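Local coordinates for protein nigerythrin (Desulfovibrio vulgaris subsp. vulgaris, PDB 1YUZ) that acts as an NADH peroxidase in vitro, a homodimeric rubrerythrin relative that combines a ferritin-like diiron domain with a rubredoxin-like iron centre, at residues K46-Q57 with P99-S110. Sequence-based numbering, arbitrary orientation.
Sequences KYTAFAKAAREQ and PSAYSCDLNLIS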
loop_
_atom_site.group_PDB
_atom_site.type_symbol
_atom_site.label_atom_id
_atom_site.label_comp_id
_atom_site.label_asym_id
_atom_site.label_seq_id
_atom_site.Cartn_x
_atom_site.Cartn_y
_atom_site.Cartn_z
ATOM N N LYS B 46 2.925 1.965 18.088
ATOM C CA LYS B 46 1.683 1.772 17.358
ATOM C C LYS B 46 1.494 0.322 16.919
ATOM O O LYS B 46 0.437 -0.268 17.135
ATOM C CB LYS B 46 1.638 2.688 16.135
ATOM C CG LYS B 46 0.278 2.701 15.468
ATOM C CD LYS B 46 0.174 3.734 14.366
ATOM C CE LYS B 46 0.924 3.310 13.122
ATOM N NZ LYS B 46 0.625 4.236 11.989
ATOM N N TYR B 47 2.521 -0.255 16.307
ATOM C CA TYR B 47 2.441 -1.628 15.834
ATOM C C TYR B 47 2.297 -2.619 16.970
ATOM O O TYR B 47 1.647 -3.656 16.822
ATOM C CB TYR B 47 3.669 -1.948 14.993
ATOM C CG TYR B 47 3.718 -1.140 13.717
ATOM C CD1 TYR B 47 4.888 -1.059 12.968
ATOM C CD2 TYR B 47 2.587 -0.457 13.254
ATOM C CE1 TYR B 47 4.934 -0.319 11.791
ATOM C CE2 TYR B 47 2.622 0.285 12.078
ATOM C CZ TYR B 47 3.798 0.348 11.355
ATOM O OH TYR B 47 3.845 1.079 10.192
ATOM N N THR B 48 2.903 -2.302 18.106
ATOM C CA THR B 48 2.806 -3.165 19.271
ATOM C C THR B 48 1.355 -3.152 19.759
ATOM O O THR B 48 0.796 -4.196 20.104
ATOM C CB THR B 48 3.755 -2.679 20.376
ATOM O OG1 THR B 48 5.104 -2.814 19.915
ATOM C CG2 THR B 48 3.575 -3.496 21.651
ATOM N N ALA B 49 0.738 -1.974 19.768
ATOM C CA ALA B 49 -0.654 -1.872 20.188
ATOM C C ALA B 49 -1.544 -2.574 19.154
ATOM O O ALA B 49 -2.492 -3.275 19.510
ATOM C CB ALA B 49 -1.057 -0.411 20.330
ATOM N N PHE B 50 -1.238 -2.383 17.874
ATOM C CA PHE B 50 -2.015 -3.019 16.812
ATOM C C PHE B 50 -1.941 -4.545 16.915
ATOM O O PHE B 50 -2.927 -5.240 16.673
ATOM C CB PHE B 50 -1.499 -2.584 15.438
ATOM C CG PHE B 50 -1.874 -1.176 15.047
ATOM C CD1 PHE B 50 -1.450 -0.662 13.828
ATOM C CD2 PHE B 50 -2.662 -0.374 15.871
ATOM C CE1 PHE B 50 -1.802 0.624 13.427
ATOM C CE2 PHE B 50 -3.020 0.919 15.473
ATOM C CZ PHE B 50 -2.587 1.414 14.250
ATOM N N ALA B 51 -0.769 -5.065 17.269
ATOM C CA ALA B 51 -0.586 -6.509 17.401
ATOM C C ALA B 51 -1.450 -7.059 18.527
ATOM O O ALA B 51 -2.126 -8.074 18.367
ATOM C CB ALA B 51 0.876 -6.830 17.669
ATOM N N LYS B 52 -1.430 -6.382 19.667
ATOM C CA LYS B 52 -2.212 -6.825 20.809
ATOM C C LYS B 52 -3.696 -6.828 20.459
ATOM O O LYS B 52 -4.422 -7.760 20.806
ATOM C CB LYS B 52 -1.945 -5.912 22.004
ATOM C CG LYS B 52 -2.673 -6.315 23.277
ATOM C CD LYS B 52 -2.149 -5.531 24.469
ATOM C CE LYS B 52 -2.965 -5.800 25.721
ATOM N NZ LYS B 52 -4.347 -5.262 25.595
ATOM N N ALA B 53 -4.141 -5.792 19.758
ATOM C CA ALA B 53 -5.540 -5.696 19.359
ATOM C C ALA B 53 -5.894 -6.791 18.355
ATOM O O ALA B 53 -6.959 -7.400 18.440
ATOM C CB ALA B 53 -5.822 -4.322 18.761
ATOM N N ALA B 54 -4.997 -7.046 17.405
ATOM C CA ALA B 54 -5.234 -8.073 16.396
ATOM C C ALA B 54 -5.458 -9.434 17.051
ATOM O O ALA B 54 -6.359 -10.176 16.660
ATOM C CB ALA B 54 -4.056 -8.144 15.428
ATOM N N ARG B 55 -4.639 -9.763 18.045
ATOM C CA ARG B 55 -4.788 -11.039 18.734
ATOM C C ARG B 55 -6.139 -11.117 19.432
ATOM O O ARG B 55 -6.814 -12.145 19.378
ATOM C CB ARG B 55 -3.654 -11.241 19.746
ATOM C CG ARG B 55 -2.333 -11.605 19.090
ATOM C CD ARG B 55 -1.207 -11.810 20.091
ATOM N NE ARG B 55 0.041 -12.150 19.412
ATOM C CZ ARG B 55 0.285 -13.320 18.827
ATOM N NH1 ARG B 55 -0.629 -14.283 18.841
ATOM N NH2 ARG B 55 1.441 -13.522 18.212
ATOM N N GLU B 56 -6.537 -10.034 20.088
ATOM C CA GLU B 56 -7.818 -10.014 20.782
ATOM C C GLU B 56 -8.956 -10.168 19.780
ATOM O O GLU B 56 -9.979 -10.788 20.074
ATOM C CB GLU B 56 -7.994 -8.696 21.537
ATOM C CG GLU B 56 -6.873 -8.367 22.500
ATOM C CD GLU B 56 -7.071 -7.024 23.170
ATOM O OE1 GLU B 56 -7.333 -6.039 22.450
ATOM O OE2 GLU B 56 -6.962 -6.950 24.412
ATOM N N GLN B 57 -8.766 -9.609 18.590
ATOM C CA GLN B 57 -9.791 -9.657 17.557
ATOM C C GLN B 57 -9.806 -10.960 16.761
ATOM O O GLN B 57 -10.609 -11.121 15.844
ATOM C CB GLN B 57 -9.631 -8.461 16.616
ATOM C CG GLN B 57 -9.958 -7.128 17.277
ATOM C CD GLN B 57 -9.747 -5.938 16.354
ATOM O OE1 GLN B 57 -10.137 -5.968 15.187
ATOM N NE2 GLN B 57 -9.145 -4.880 16.880
ATOM N N PRO B 99 -0.507 4.320 21.604
ATOM C CA PRO B 99 -1.700 4.924 21.006
ATOM C C PRO B 99 -2.833 3.907 21.031
ATOM O O PRO B 99 -2.626 2.752 21.398
ATOM C CB PRO B 99 -1.244 5.223 19.587
ATOM C CG PRO B 99 -0.401 4.013 19.284
ATOM C CD PRO B 99 0.415 3.834 20.559
ATOM N N SER B 100 -4.027 4.339 20.645
ATOM C CA SER B 100 -5.171 3.439 20.597
ATOM C C SER B 100 -5.093 2.566 19.354
ATOM O O SER B 100 -4.547 2.969 18.326
ATOM C CB SER B 100 -6.482 4.226 20.545
ATOM O OG SER B 100 -6.910 4.613 21.833
ATOM N N ALA B 101 -5.640 1.364 19.469
ATOM C CA ALA B 101 -5.697 0.426 18.358
ATOM C C ALA B 101 -7.182 0.293 18.058
ATOM O O ALA B 101 -7.987 0.150 18.975
ATOM C CB ALA B 101 -5.125 -0.918 18.771
ATOM N N TYR B 102 -7.554 0.357 16.787
ATOM C CA TYR B 102 -8.959 0.238 16.425
ATOM C C TYR B 102 -9.198 -1.096 15.731
ATOM O O TYR B 102 -8.505 -2.068 16.018
ATOM C CB TYR B 102 -9.362 1.414 15.534
ATOM C CG TYR B 102 -9.067 2.747 16.183
ATOM C CD1 TYR B 102 -7.842 3.381 15.997
ATOM C CD2 TYR B 102 -9.996 3.350 17.028
ATOM C CE1 TYR B 102 -7.547 4.585 16.638
ATOM C CE2 TYR B 102 -9.712 4.550 17.674
ATOM C CZ TYR B 102 -8.488 5.160 17.473
ATOM O OH TYR B 102 -8.204 6.344 18.111
ATOM N N SER B 103 -10.183 -1.160 14.841
ATOM C CA SER B 103 -10.448 -2.409 14.142
ATOM C C SER B 103 -9.212 -2.792 13.345
ATOM O O SER B 103 -8.510 -1.930 12.811
ATOM C CB SER B 103 -11.658 -2.268 13.223
ATOM O OG SER B 103 -12.834 -2.119 13.997
ATOM N N CYS B 104 -8.952 -4.090 13.266
ATOM C CA CYS B 104 -7.773 -4.593 12.582
ATOM C C CYS B 104 -7.576 -4.075 11.165
ATOM O O CYS B 104 -6.462 -3.696 10.796
ATOM C CB CYS B 104 -7.792 -6.120 12.576
ATOM S SG CYS B 104 -6.211 -6.843 12.128
ATOM N N ASP B 105 -8.640 -4.050 10.370
ATOM C CA ASP B 105 -8.508 -3.576 8.999
ATOM C C ASP B 105 -8.047 -2.125 8.959
ATOM O O ASP B 105 -7.158 -1.777 8.186
ATOM C CB ASP B 105 -9.824 -3.779 8.217
ATOM C CG ASP B 105 -10.984 -2.949 8.750
ATOM O OD1 ASP B 105 -11.126 -2.803 9.984
ATOM O OD2 ASP B 105 -11.781 -2.461 7.915
ATOM N N LEU B 106 -8.618 -1.284 9.812
ATOM C CA LEU B 106 -8.224 0.117 9.851
ATOM C C LEU B 106 -6.798 0.273 10.372
ATOM O O LEU B 106 -6.083 1.188 9.963
ATOM C CB LEU B 106 -9.202 0.923 10.708
ATOM C CG LEU B 106 -10.600 1.060 10.097
ATOM C CD1 LEU B 106 -11.487 1.849 11.038
ATOM C CD2 LEU B 106 -10.510 1.748 8.747
ATOM N N ASN B 107 -6.374 -0.620 11.261
ATOM C CA ASN B 107 -5.012 -0.544 11.775
ATOM C C ASN B 107 -4.039 -0.878 10.647
ATOM O O ASN B 107 -2.980 -0.264 10.533
ATOM C CB ASN B 107 -4.806 -1.504 12.947
ATOM C CG ASN B 107 -5.650 -1.141 14.151
ATOM O OD1 ASN B 107 -6.096 -0.003 14.289
ATOM N ND2 ASN B 107 -5.861 -2.105 15.035
ATOM N N LEU B 108 -4.398 -1.853 9.815
ATOM C CA LEU B 108 -3.552 -2.216 8.685
ATOM C C LEU B 108 -3.450 -1.032 7.728
ATOM O O LEU B 108 -2.392 -0.775 7.170
ATOM C CB LEU B 108 -4.122 -3.432 7.954
ATOM C CG LEU B 108 -3.909 -4.782 8.640
ATOM C CD1 LEU B 108 -4.766 -5.837 7.961
ATOM C CD2 LEU B 108 -2.442 -5.167 8.579
ATOM N N ILE B 109 -4.552 -0.310 7.538
ATOM C CA ILE B 109 -4.545 0.856 6.657
ATOM C C ILE B 109 -3.693 1.968 7.280
ATOM O O ILE B 109 -2.916 2.624 6.588
ATOM C CB ILE B 109 -5.986 1.370 6.398
ATOM C CG1 ILE B 109 -6.754 0.353 5.543
ATOM C CG2 ILE B 109 -5.945 2.739 5.726
ATOM C CD1 ILE B 109 -6.186 0.146 4.139
ATOM N N SER B 110 -3.834 2.176 8.586
ATOM C CA SER B 110 -3.039 3.186 9.275
ATOM C C SER B 110 -1.564 2.826 9.116
ATOM O O SER B 110 -0.724 3.686 8.852
ATOM C CB SER B 110 -3.411 3.219 10.758
ATOM O OG SER B 110 -2.576 4.110 11.477
HETATM O O HOH W 1 -5.024 -4.785 14.877
#
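With CG anti to the carbonyl carbon in both Phe50 (chi1 -74°) and Asn107 (chi1 -65°), ring and amide reach across from facing helices and stack, their planes only 6° apart. Asn107 CB sits over the middle of the ring, 3.5 Å from the Phe50 centroid, a CH-pi contact, while OD1 lies over the same face nearer CE2. Lys46 CG, one turn earlier on the same helix as Phe50, lies toward the rim of the opposite face, and Ser110 OG sits in plane at the edge. Beyond CG, Lys46 bends at chi3 and brings NZ to Ser110 OG at 3.2 Å.

The stacked amide is itself held by the extended segment leading into its helix, where Tyr102 N donates to Asn107 OD1 (2.9 Å), in the carbonyl plane on a lone pair. A water bridges the segments, accepting from Asn107 ND2 and donating to Phe50 O. Gln57, just past the end of helix 29-56, reaches across. Its chain, extended beyond CG, carries the amide so that OE1 accepts from Cys104 N (2.9 Å) and NE2 donates to Tyr102 O (3.0 Å), gripping both the first helical N-H and the loop before it. Ala101 CB presses tightly on Ala53 CB, at 3.5 Å. At the Lys46 end, Pro99 CG packs against Lys46 CA.

The contact joins helix 29-56 of the ferritin-like four-helix bundle to the nearly antiparallel start of helix 104-132 and its preceding loop, the Lys46 side chain lying about 9 Å from both diiron-site irons. Phe66 of helix 60-87 meets Phe50 edge-to-face, helix 136-161 packs on Leu108 and Ile109, and the second subunit approaches Asp105 and Leu106.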